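Local coordinates for protein alpha-glucosidase YIHQ (PDB 5AEG) that hydrolyses sulfoquinovosyl diacylglycerides and simpler sulfoquinovosides, releasing sulfoquinovose for use as a source of carbon and sulfur, at residues Phe386-Val389 with Ile390-Asn393; Thr444-Leu447 with Gly448-Leu451. All blocks are in the same frame, centred on the assembly; numbering follows the deposited sequence.

Contact 1: residues Phe386-Val389 with Ile390-Asn393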
loop_
_atom_site.group_PDB
_atom_site.type_symbol
_atom_site.label_atom_id
_atom_site.label_comp_id
_atom_site.label_asym_id
_atom_site.label_seq_id
_atom_site.Cartn_x
_atom_site.Cartn_y
_atom_site.Cartn_z
ATOM N N PHE A 386 -16.741 -10.834 13.545
ATOM C CA PHE A 386 -16.186 -10.947 12.205
ATOM C C PHE A 386 -14.842 -11.655 12.237
ATOM O O PHE A 386 -14.533 -12.438 11.358
ATOM C CB PHE A 386 -16.102 -9.559 11.549
ATOM C CG PHE A 386 -16.232 -9.596 10.069
ATOM C CD1 PHE A 386 -17.298 -10.219 9.476
ATOM C CD2 PHE A 386 -15.273 -9.036 9.253
ATOM C CE1 PHE A 386 -17.471 -10.196 8.111
ATOM C CE2 PHE A 386 -15.396 -9.091 7.878
ATOM C CZ PHE A 386 -16.488 -9.634 7.281
ATOM N N LYS A 387 -14.036 -11.413 13.254
ATOM C CA LYS A 387 -12.852 -12.220 13.461
ATOM C C LYS A 387 -13.184 -13.738 13.581
ATOM O O LYS A 387 -12.456 -14.584 13.085
ATOM C CB LYS A 387 -12.086 -11.660 14.640
ATOM C CG LYS A 387 -10.901 -12.519 15.077
ATOM C CD LYS A 387 -9.815 -11.660 15.702
ATOM C CE LYS A 387 -10.227 -10.706 16.831
ATOM N NZ LYS A 387 -10.726 -11.452 17.997
ATOM N N GLU A 388 -14.305 -14.096 14.221
ATOM C CA GLU A 388 -14.722 -15.520 14.280
ATOM C C GLU A 388 -15.163 -16.051 12.975
ATOM O O GLU A 388 -14.943 -17.236 12.671
ATOM C CB GLU A 388 -15.851 -15.785 15.350
ATOM C CG GLU A 388 -15.340 -15.557 16.776
ATOM C CD GLU A 388 -14.176 -16.454 17.209
ATOM O OE1 GLU A 388 -14.293 -17.674 16.916
ATOM O OE2 GLU A 388 -13.164 -15.959 17.837
ATOM N N VAL A 389 -15.791 -15.205 12.185
ATOM C CA VAL A 389 -16.096 -15.584 10.826
ATOM C C VAL A 389 -14.801 -16.011 10.121
ATOM O O VAL A 389 -14.787 -17.049 9.465
ATOM C CB VAL A 389 -16.794 -14.461 10.037
ATOM C CG1 VAL A 389 -16.835 -14.751 8.555
ATOM C CG2 VAL A 389 -18.232 -14.254 10.527
ATOM N N ILE A 390 -13.749 -15.198 10.229
ATOM C CA ILE A 390 -12.484 -15.539 9.605
ATOM C C ILE A 390 -11.987 -16.855 10.160
ATOM O O ILE A 390 -11.590 -17.747 9.394
ATOM C CB ILE A 390 -11.395 -14.400 9.753
ATOM C CG1 ILE A 390 -11.796 -13.146 8.949
ATOM C CG2 ILE A 390 -10.062 -14.853 9.148
ATOM C CD1 ILE A 390 -11.081 -11.851 9.370
ATOM N N LYS A 391 -11.996 -17.001 11.483
ATOM C CA LYS A 391 -11.429 -18.207 12.111
ATOM C C LYS A 391 -12.172 -19.478 11.749
ATOM O O LYS A 391 -11.553 -20.460 11.424
ATOM C CB LYS A 391 -11.341 -18.052 13.627
ATOM C CG LYS A 391 -10.224 -17.114 13.997
ATOM C CD LYS A 391 -10.420 -16.449 15.340
ATOM C CE LYS A 391 -10.567 -17.422 16.467
ATOM N NZ LYS A 391 -10.605 -16.555 17.708
ATOM N N LYS A 392 -13.500 -19.419 11.750
ATOM C CA LYS A 392 -14.309 -20.614 11.583
ATOM C C LYS A 392 -14.519 -20.931 10.107
ATOM O O LYS A 392 -14.457 -22.136 9.726
ATOM C CB LYS A 392 -15.626 -20.487 12.357
ATOM C CG LYS A 392 -16.831 -21.315 11.900
ATOM C CD LYS A 392 -17.335 -22.364 12.913
ATOM C CE LYS A 392 -16.297 -23.447 13.249
ATOM N NZ LYS A 392 -15.656 -24.120 12.060
ATOM N N ASN A 393 -14.674 -19.907 9.255
ATOM C CA ASN A 393 -15.034 -20.155 7.881
ATOM C C ASN A 393 -13.839 -20.266 6.886
ATOM O O ASN A 393 -13.968 -20.871 5.833
ATOM C CB ASN A 393 -16.071 -19.111 7.438
ATOM C CG ASN A 393 -17.418 -19.240 8.183
ATOM O OD1 ASN A 393 -17.588 -20.099 8.965
ATOM N ND2 ASN A 393 -18.294 -18.339 7.978
#
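Ile390 sits one turn above Phe386 and gives its backbone N-H to Phe386 O at 3.1 Å. Its CG1 branch passes over the same carbonyl oxygen, while CB lies beside Lys387 O. The next three residues continue the i to i+4 ladder, to Lys387, Glu388 and Val389 in turn.

Lys391 carries the main polar contact. Its NZ forms a salt bridge with Glu388 OE2 at 2.6 Å. The ammonium meets that oxygen on the syn side, 27° out of the carboxylate plane. The Glu388 chain folds back at chi2 (-61°), which brings its carboxylate up to the lysine. The Lys391 methylenes run alongside those of Lys387, with Lys391 CD 4.0 Å from Lys387 CG. Both ammonium groups reach Glu443, one to each carboxylate oxygen. Lys391 is thus shared between two acids, which probably fixes its end.

Lys392 packs by its root, with CB 3.3 Å from Glu388 O. Its chain then leads away to a salt bridge with Glu396.

Asn393 closes the stretch. Its CB lies 3.2 Å from Val389 O, the oxygen that also takes its N-H. Val389 CG1 stands beside its own carbonyl carbon (chi1 168°) and so faces the amide, 3.9 Å from Asn393 ND2. That nitrogen is hydrogen-bonded to Trp306 O.

The stretch belongs to helix 380-395 of the TIM-barrel domain. Ile390 packs on Asn437 and Ala440 of helix 422-444. Phe386 and Ile390 both press on Ile334 of strand 329-334, anchoring the helix against the barrel wall.

Contact 2: residues Thr444-Leu447 with Gly448-Leu451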
loop_
_atom_site.group_PDB
_atom_site.type_symbol
_atom_site.label_atom_id
_atom_site.label_comp_id
_atom_site.label_asym_id
_atom_site.label_seq_id
_atom_site.Cartn_x
_atom_site.Cartn_y
_atom_site.Cartn_z
ATOM N N THR A 444 -5.157 -18.099 16.505
ATOM C CA THR A 444 -5.195 -19.500 16.078
ATOM C C THR A 444 -3.802 -20.056 15.965
ATOM O O THR A 444 -3.602 -21.184 15.575
ATOM C CB THR A 444 -5.871 -19.683 14.716
ATOM O OG1 THR A 444 -5.342 -18.730 13.788
ATOM C CG2 THR A 444 -7.374 -19.517 14.811
ATOM N N GLY A 445 -2.819 -19.264 16.314
ATOM C CA GLY A 445 -1.417 -19.672 16.204
ATOM C C GLY A 445 -0.935 -19.749 14.782
ATOM O O GLY A 445 -0.086 -20.578 14.492
ATOM N N LYS A 446 -1.453 -18.902 13.872
ATOM C CA LYS A 446 -1.085 -19.096 12.489
ATOM C C LYS A 446 -0.195 -18.008 11.881
ATOM O O LYS A 446 0.048 -18.010 10.668
ATOM C CB LYS A 446 -2.368 -19.312 11.669
ATOM C CG LYS A 446 -3.167 -20.603 11.998
ATOM C CD LYS A 446 -2.423 -21.864 11.702
ATOM C CE LYS A 446 -3.292 -23.075 12.001
ATOM N NZ LYS A 446 -2.877 -24.141 11.119
ATOM N N LEU A 447 0.345 -17.115 12.699
ATOM C CA LEU A 447 1.330 -16.146 12.224
ATOM C C LEU A 447 2.543 -16.867 11.682
ATOM O O LEU A 447 3.003 -17.818 12.268
ATOM C CB LEU A 447 1.672 -15.108 13.311
ATOM C CG LEU A 447 0.566 -14.096 13.611
ATOM C CD1 LEU A 447 0.895 -13.216 14.817
ATOM C CD2 LEU A 447 0.189 -13.207 12.408
ATOM N N GLY A 448 3.018 -16.500 10.483
ATOM C CA GLY A 448 4.124 -17.233 9.847
ATOM C C GLY A 448 3.710 -18.516 9.141
ATOM O O GLY A 448 4.525 -19.146 8.496
ATOM N N GLU A 449 2.418 -18.842 9.144
ATOM C CA GLU A 449 1.923 -20.023 8.447
ATOM C C GLU A 449 0.842 -19.707 7.433
ATOM O O GLU A 449 0.748 -20.353 6.377
ATOM C CB GLU A 449 1.352 -21.094 9.446
ATOM C CG GLU A 449 2.383 -21.942 10.207
ATOM C CD GLU A 449 1.739 -22.633 11.423
ATOM O OE1 GLU A 449 0.721 -23.338 11.239
ATOM O OE2 GLU A 449 2.195 -22.389 12.568
ATOM N N ILE A 450 -0.044 -18.803 7.784
ATOM C CA ILE A 450 -1.062 -18.290 6.878
ATOM C C ILE A 450 -0.656 -16.897 6.398
ATOM O O ILE A 450 -0.142 -16.086 7.167
ATOM C CB ILE A 450 -2.449 -18.265 7.601
ATOM C CG1 ILE A 450 -2.918 -19.724 7.776
ATOM C CG2 ILE A 450 -3.523 -17.440 6.891
ATOM C CD1 ILE A 450 -4.172 -19.864 8.659
ATOM N N LEU A 451 -0.936 -16.627 5.130
ATOM C CA LEU A 451 -0.576 -15.310 4.514
ATOM C C LEU A 451 -1.829 -14.630 3.921
ATOM O O LEU A 451 -2.444 -15.149 2.955
ATOM C CB LEU A 451 0.562 -15.511 3.457
ATOM C CG LEU A 451 0.936 -14.079 3.032
ATOM C CD1 LEU A 451 1.862 -13.291 3.913
ATOM C CD2 LEU A 451 0.726 -13.668 1.597
#
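The carboxylate of Glu449 has two neighbours over one face: Lys446 CD, 3.5 Å from Glu449 OE1, and the carbonyl oxygen of Gly445, 3.5 Å from Glu449 OE2. The second pair is two acceptors and makes no bond. Lys446 NZ lies closer to the carboxylate plane, 3.7 Å from Glu449 OE1, in a long salt bridge. The other flat group is the Lys446 carbonyl, whose oxygen takes two backbone bonds. Ile450 N lies in the carbonyl plane, 3.0 Å from Lys446 O, and its bond is nearly straight at 172°. Glu449 N comes from above that plane, 2.9 Å from Lys446 O.

The Lys446 side chain does two jobs. Its CG stands beside the backbone N (chi1 -65°), against the tip of Ile450; the bend at chi2 then carries CD to Glu449 OE1. Ile450 CD1 is 3.6 Å from both CB and CG of Lys446. The apolar part of the lysine therefore covers the isoleucine, and its charged end turns to Glu449. A serine here would probably leave Ile450 CD1 with the CB contact alone, its CG and CD cover gone, and the Glu449 carboxylate without its lysine mate.

Leu447 points back to helix 422-444, where it packs on Tyr438, Leu441 and Glu442. Ile450 also reaches Leu441, and touches Ile395 of helix 380-395.

Two glycines shape the path. Gly445, with phi 71°, ends helix 422-444 in a Schellman motif. Gly448 is the third residue of a type II beta turn over Lys446-Glu449, where a CB would strike Leu447 O. A helix end, a tight turn and then strand 451-454 make this a typical helix-to-strand return loop of a TIM barrel.

In the fold
Contact 1 and contact 2 are successive pieces of the TIM-barrel domain, their centres 14 Å apart. They touch directly: Lys391 CG packs on Thr444 CG2 at 3.8 Å, where helix 422-444 ends beside helix 380-395. Further along, Ile395 receives both Thr444 and Ile450, so the return loop rests on the end of the first helix. Contact 1 is nearer the catalytic centre. The side chain of Phe386 is about 10 Å from that of the nucleophile Asp405 and about 9 Å from that of Trp304, which binds the substrate. Contact 2 lies away from the annotated sites and leads into strand 451-454, which pairs with strand 401-404.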